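Local coordinates for protein endolysin (Escherichia coli O157 typing phage 15, PDB 7M5I) that probably degrades the host peptidoglycan as a muramidase of glycosyl hydrolase family 24, helping the phage to lyse the cell and release its progeny, at residues G119-M124 with M148-Y153; T84-D89 with L154-P159. One frame throughout, in Å; residues are numbered along the deposited sequence.

Interaction 1: residues G119-M124 with M148-Y153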
loop_
_atom_site.group_PDB
_atom_site.type_symbol
_atom_site.label_atom_id
_atom_site.label_comp_id
_atom_site.label_asym_id
_atom_site.label_seq_id
_atom_site.Cartn_x
_atom_site.Cartn_y
_atom_site.Cartn_z
ATOM N N GLY A 119 8.505 -13.365 11.618
ATOM C CA GLY A 119 9.102 -12.110 12.077
ATOM C C GLY A 119 8.737 -10.957 11.154
ATOM O O GLY A 119 8.516 -9.836 11.672
ATOM N N CYS A 120 8.764 -11.175 9.834
ATOM C CA CYS A 120 8.402 -10.120 8.849
ATOM C C CYS A 120 6.943 -9.714 9.113
ATOM O O CYS A 120 6.689 -8.480 9.264
ATOM C CB CYS A 120 8.565 -10.580 7.405
ATOM S SG CYS A 120 7.963 -9.369 6.183
ATOM N N ALA A 121 6.027 -10.675 9.220
ATOM C CA ALA A 121 4.584 -10.379 9.467
ATOM C C ALA A 121 4.442 -9.576 10.769
ATOM O O ALA A 121 3.638 -8.599 10.813
ATOM C CB ALA A 121 3.740 -11.625 9.503
ATOM N N GLU A 122 5.152 -9.956 11.828
ATOM C CA GLU A 122 5.123 -9.172 13.085
ATOM C C GLU A 122 5.612 -7.743 12.839
ATOM O O GLU A 122 4.911 -6.794 13.274
ATOM C CB GLU A 122 5.927 -9.903 14.178
ATOM C CG GLU A 122 5.223 -11.172 14.633
ATOM C CD GLU A 122 6.068 -12.157 15.427
ATOM O OE1 GLU A 122 7.320 -11.954 15.530
ATOM O OE2 GLU A 122 5.463 -13.149 15.911
ATOM N N ALA A 123 6.780 -7.561 12.216
ATOM C CA ALA A 123 7.416 -6.231 12.032
ATOM C C ALA A 123 6.603 -5.351 11.063
ATOM O O ALA A 123 6.640 -4.096 11.164
ATOM C CB ALA A 123 8.839 -6.409 11.571
ATOM N N MET A 124 5.873 -5.965 10.128
ATOM C CA MET A 124 4.989 -5.235 9.212
ATOM C C MET A 124 3.986 -4.412 10.053
ATOM O O MET A 124 3.672 -3.258 9.674
ATOM C CB MET A 124 4.234 -6.208 8.300
ATOM C CG MET A 124 5.031 -6.625 7.124
ATOM S SD MET A 124 4.233 -7.968 6.201
ATOM C CE MET A 124 2.799 -7.196 5.473
ATOM N N MET A 148 -4.661 -7.137 8.172
ATOM C CA MET A 148 -5.114 -7.744 6.897
ATOM C C MET A 148 -3.930 -7.940 5.921
ATOM O O MET A 148 -3.904 -8.958 5.215
ATOM C CB MET A 148 -6.234 -6.891 6.304
ATOM C CG MET A 148 -7.493 -6.988 7.116
ATOM S SD MET A 148 -8.832 -6.142 6.247
ATOM C CE MET A 148 -10.291 -6.680 7.133
ATOM N N GLU A 149 -2.953 -7.046 5.913
ATOM C CA GLU A 149 -1.759 -7.212 5.036
ATOM C C GLU A 149 -0.924 -8.391 5.575
ATOM O O GLU A 149 -0.447 -9.186 4.723
ATOM C CB GLU A 149 -0.945 -5.924 4.934
ATOM C CG GLU A 149 -1.622 -4.843 4.079
ATOM C CD GLU A 149 -1.102 -3.419 4.245
ATOM O OE1 GLU A 149 -0.390 -3.154 5.265
ATOM O OE2 GLU A 149 -1.374 -2.601 3.323
ATOM N N ALA A 150 -0.781 -8.556 6.884
ATOM C CA ALA A 150 -0.081 -9.751 7.456
ATOM C C ALA A 150 -0.798 -11.049 7.052
ATOM O O ALA A 150 -0.112 -12.069 6.752
ATOM C CB ALA A 150 0.024 -9.616 8.956
ATOM N N ASP A 151 -2.142 -11.056 7.033
ATOM C CA ASP A 151 -2.903 -12.251 6.585
ATOM C C ASP A 151 -2.586 -12.563 5.111
ATOM O O ASP A 151 -2.496 -13.784 4.739
ATOM C CB ASP A 151 -4.400 -12.071 6.821
ATOM C CG ASP A 151 -4.837 -12.097 8.278
ATOM O OD1 ASP A 151 -4.095 -12.661 9.095
ATOM O OD2 ASP A 151 -5.929 -11.527 8.586
ATOM N N ILE A 152 -2.461 -11.551 4.255
ATOM C CA ILE A 152 -2.101 -11.811 2.825
ATOM C C ILE A 152 -0.696 -12.436 2.836
ATOM O O ILE A 152 -0.501 -13.460 2.194
ATOM C CB ILE A 152 -2.121 -10.516 1.986
ATOM C CG1 ILE A 152 -3.531 -9.910 1.929
ATOM C CG2 ILE A 152 -1.575 -10.767 0.601
ATOM C CD1 ILE A 152 -3.583 -8.531 1.302
ATOM N N TYR A 153 0.240 -11.802 3.543
ATOM C CA TYR A 153 1.684 -12.130 3.482
ATOM C C TYR A 153 1.850 -13.601 3.935
ATOM O O TYR A 153 2.584 -14.400 3.264
ATOM C CB TYR A 153 2.486 -11.166 4.356
ATOM C CG TYR A 153 3.959 -11.508 4.410
ATOM C CD1 TYR A 153 4.424 -12.392 5.369
ATOM C CD2 TYR A 153 4.859 -10.982 3.501
ATOM C CE1 TYR A 153 5.759 -12.750 5.414
ATOM C CE2 TYR A 153 6.193 -11.345 3.516
ATOM C CZ TYR A 153 6.651 -12.245 4.468
ATOM O OH TYR A 153 7.995 -12.592 4.553
#

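Interaction 2: residues T84-D89 with L154-P159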
loop_
_atom_site.group_PDB
_atom_site.type_symbol
_atom_site.label_atom_id
_atom_site.label_comp_id
_atom_site.label_asym_id
_atom_site.label_seq_id
_atom_site.Cartn_x
_atom_site.Cartn_y
_atom_site.Cartn_z
ATOM N N THR A 84 6.805 -15.306 -2.762
ATOM C CA THR A 84 5.500 -15.787 -3.270
ATOM C C THR A 84 4.644 -14.609 -3.720
ATOM O O THR A 84 4.918 -13.473 -3.293
ATOM C CB THR A 84 4.741 -16.618 -2.234
ATOM O OG1 THR A 84 4.414 -15.748 -1.143
ATOM C CG2 THR A 84 5.521 -17.812 -1.734
ATOM N N GLN A 85 3.670 -14.851 -4.580
ATOM C CA GLN A 85 2.825 -13.758 -5.105
ATOM C C GLN A 85 2.158 -13.024 -3.946
ATOM O O GLN A 85 2.046 -11.786 -4.014
ATOM C CB GLN A 85 1.776 -14.305 -6.074
ATOM C CG GLN A 85 1.007 -13.191 -6.760
ATOM C CD GLN A 85 1.891 -12.262 -7.571
ATOM O OE1 GLN A 85 2.653 -12.661 -8.488
ATOM N NE2 GLN A 85 1.821 -11.000 -7.239
ATOM N N ASN A 86 1.673 -13.753 -2.940
ATOM C CA ASN A 86 0.914 -13.145 -1.814
ATOM C C ASN A 86 1.898 -12.364 -0.949
ATOM O O ASN A 86 1.530 -11.306 -0.436
ATOM C CB ASN A 86 0.103 -14.179 -1.034
ATOM C CG ASN A 86 0.925 -15.334 -0.541
ATOM O OD1 ASN A 86 1.284 -16.182 -1.368
ATOM N ND2 ASN A 86 1.198 -15.409 0.752
ATOM N N GLU A 87 3.120 -12.831 -0.742
ATOM C CA GLU A 87 4.129 -12.042 -0.004
ATOM C C GLU A 87 4.391 -10.729 -0.748
ATOM O O GLU A 87 4.372 -9.637 -0.092
ATOM C CB GLU A 87 5.427 -12.808 0.157
ATOM C CG GLU A 87 5.351 -13.933 1.166
ATOM C CD GLU A 87 6.498 -14.942 1.053
ATOM O OE1 GLU A 87 7.362 -14.762 0.137
ATOM O OE2 GLU A 87 6.563 -15.838 1.905
ATOM N N PHE A 88 4.569 -10.798 -2.063
ATOM C CA PHE A 88 4.808 -9.591 -2.903
ATOM C C PHE A 88 3.591 -8.662 -2.792
ATOM O O PHE A 88 3.789 -7.426 -2.532
ATOM C CB PHE A 88 5.063 -9.960 -4.357
ATOM C CG PHE A 88 5.485 -8.774 -5.174
ATOM C CD1 PHE A 88 6.767 -8.231 -5.038
ATOM C CD2 PHE A 88 4.616 -8.186 -6.065
ATOM C CE1 PHE A 88 7.179 -7.165 -5.828
ATOM C CE2 PHE A 88 5.030 -7.120 -6.857
ATOM C CZ PHE A 88 6.304 -6.604 -6.713
ATOM N N ASP A 89 2.387 -9.182 -2.957
ATOM C CA ASP A 89 1.164 -8.348 -2.884
ATOM C C ASP A 89 1.113 -7.588 -1.552
ATOM O O ASP A 89 0.798 -6.341 -1.541
ATOM C CB ASP A 89 -0.106 -9.146 -3.096
ATOM C CG ASP A 89 -0.325 -9.695 -4.486
ATOM O OD1 ASP A 89 0.299 -9.188 -5.464
ATOM O OD2 ASP A 89 -1.166 -10.661 -4.584
ATOM N N LEU A 154 1.274 -13.963 5.082
ATOM C CA LEU A 154 1.524 -15.316 5.679
ATOM C C LEU A 154 0.643 -16.376 5.070
ATOM O O LEU A 154 1.171 -17.484 4.804
ATOM C CB LEU A 154 1.234 -15.277 7.176
ATOM C CG LEU A 154 2.256 -14.548 8.027
ATOM C CD1 LEU A 154 1.708 -14.416 9.450
ATOM C CD2 LEU A 154 3.609 -15.275 7.961
ATOM N N ASP A 155 -0.648 -16.111 4.926
ATOM C CA ASP A 155 -1.668 -17.154 4.657
ATOM C C ASP A 155 -2.306 -17.030 3.269
ATOM O O ASP A 155 -3.144 -17.871 2.980
ATOM C CB ASP A 155 -2.769 -17.116 5.726
ATOM C CG ASP A 155 -2.240 -17.271 7.141
ATOM O OD1 ASP A 155 -1.230 -17.961 7.358
ATOM O OD2 ASP A 155 -2.844 -16.662 8.038
ATOM N N SER A 156 -1.961 -16.025 2.460
ATOM C CA SER A 156 -2.610 -15.796 1.161
ATOM C C SER A 156 -4.130 -15.622 1.349
ATOM O O SER A 156 -4.940 -16.059 0.531
ATOM C CB SER A 156 -2.198 -16.932 0.163
ATOM O OG SER A 156 -2.445 -16.467 -1.163
ATOM N N VAL A 157 -4.536 -14.991 2.448
ATOM C CA VAL A 157 -5.962 -14.699 2.769
ATOM C C VAL A 157 -6.157 -13.201 2.538
ATOM O O VAL A 157 -5.502 -12.406 3.218
ATOM C CB VAL A 157 -6.304 -15.091 4.223
ATOM C CG1 VAL A 157 -7.612 -14.504 4.723
ATOM C CG2 VAL A 157 -6.321 -16.588 4.392
ATOM N N TYR A 158 -6.979 -12.870 1.567
ATOM C CA TYR A 158 -7.172 -11.494 1.065
ATOM C C TYR A 158 -8.502 -10.981 1.597
ATOM O O TYR A 158 -9.359 -11.774 1.959
ATOM C CB TYR A 158 -7.168 -11.462 -0.455
ATOM C CG TYR A 158 -5.821 -11.705 -1.071
ATOM C CD1 TYR A 158 -5.286 -13.001 -1.153
ATOM C CD2 TYR A 158 -5.106 -10.680 -1.637
ATOM C CE1 TYR A 158 -4.062 -13.228 -1.749
ATOM C CE2 TYR A 158 -3.858 -10.895 -2.199
ATOM C CZ TYR A 158 -3.351 -12.168 -2.285
ATOM O OH TYR A 158 -2.161 -12.363 -2.945
ATOM N N PRO A 159 -8.634 -9.657 1.770
ATOM C CA PRO A 159 -9.809 -9.071 2.423
ATOM C C PRO A 159 -11.105 -9.290 1.644
ATOM O O PRO A 159 -11.031 -9.342 0.432
ATOM C CB PRO A 159 -9.544 -7.568 2.412
ATOM C CG PRO A 159 -8.134 -7.366 1.982
ATOM C CD PRO A 159 -7.621 -8.672 1.429
#

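Interaction 1: residues G119-M124 with M148-Y153
Two sulfur atoms of helix 117-124 lie against the Tyr153 ring of helix 140-155. Cys120 SG takes the hydroxyl half, 4.0 Å from the centroid of the Tyr153 ring and 3.6 Å from Tyr153 CZ, while Met124 SD lies near the CB end, 4.0 Å from Tyr153 CG. Both are sulfur-aromatic contacts with an oblique approach, about 30° off the ring normal. With CG anti to the backbone N (chi1 176°), Tyr153 reaches across to the neighbouring helix, and its hydroxyl, hydrogen-bonded to His112 ND1, comes 3.5 Å from Cys120 CB.

These segments form a nearly antiparallel helix pair of the C-terminal part of the phage-lysozyme fold, with axes 9.3 Å apart at an angle of 163°. Small residues allow the backbones their nearest approach, where the methyls of Ala121 and Ala150 meet at 4.3 Å between CB atoms.

Apolar packing continues at Met124, whose chain bends at chi3 and brings CE to 4.0 Å from Glu149 CB. The Glu149 side chain lies about 8 Å from that of Glu21, the predicted proton donor/acceptor; its buried carboxylate is held elsewhere, by salt bridges to Arg145 and Arg146 and a hydrogen bond with Ser93 OG. Phe108 and Glu94 also touch Met124.

Interaction 2: residues T84-D89 with L154-P159
Asp89 swings its carboxylate to the side of its own backbone N, CG anti to the carbonyl carbon (chi1 -69°); Tyr158 adopts the same first torsion, and with these settings the two side chains meet at about a right angle. Tyr158 OH donates to the anti lone pair of Asp89 OD2 (2.6 Å), the one turned away from OD1. The oxygen lies at the edge of the ring, near its plane, while the carboxylate plane is turned 69° from the ring. Both Asp89 oxygens have further partners: OD2 is hydrogen-bonded to Ser10 OG, and OD1 accepts from Gln85 NE2 at 3.0 Å, a donor that stands above the carboxylate plane and is also hydrogen-bonded to Gln8 O. This set of bonds fixes the rotation of a buried carboxylate and would probably favour its charged form.

Beside this bond, Asn86 packs against both Ser156 and the tyrosine hydroxyl. Its CG stands between its backbone N and carbonyl carbon (chi1 54°), where the amide lies against the Ser156 methylene, Ser156 CB being 3.6 Å from Asn86 CG. Tyr158 OH rests 3.4 Å from Asn86 CA, and Ser156 OG is 3.4 Å from Asn86 CB. The amide nitrogen of Asn86 is hydrogen-bonded to the carbonyl of Ile152, in the last turns of helix 140-155.

Thr84 is the N-cap of helix 85-98, forming a capping box with Glu87: Glu87 N donates to Thr84 OG1 (3.2 Å) and Thr84 N to Glu87 OE1 (3.0 Å). Ser156, with positive phi, is where the chain leaves helix 140-155. The contact thus joins the start of one helix to the C-terminal tail following another; Tyr158 and Pro159 continue onto helix 11-21, and Phe88 of the capped helix packs on helix 57-78.

How the interactions relate
Helix 140-155 is common to both interactions, whose centres are 9 Å apart on the same side of the chain's centre. In sequence, 84-89 comes first, followed by 119-124, 148-153 and 154-159, so interaction 2 closes a long loop that contains the whole of interaction 1. They touch through Asn86 and the end of helix 140-155, and the Asp151 carbonyl probably accepts from Val157 N where the helix gives way to the tail. One helix thus serves as a buried partner through 148-153 and as a surface partner at its end, tying together parts far apart in sequence; interaction 1 is the one nearer the predicted catalytic Glu21.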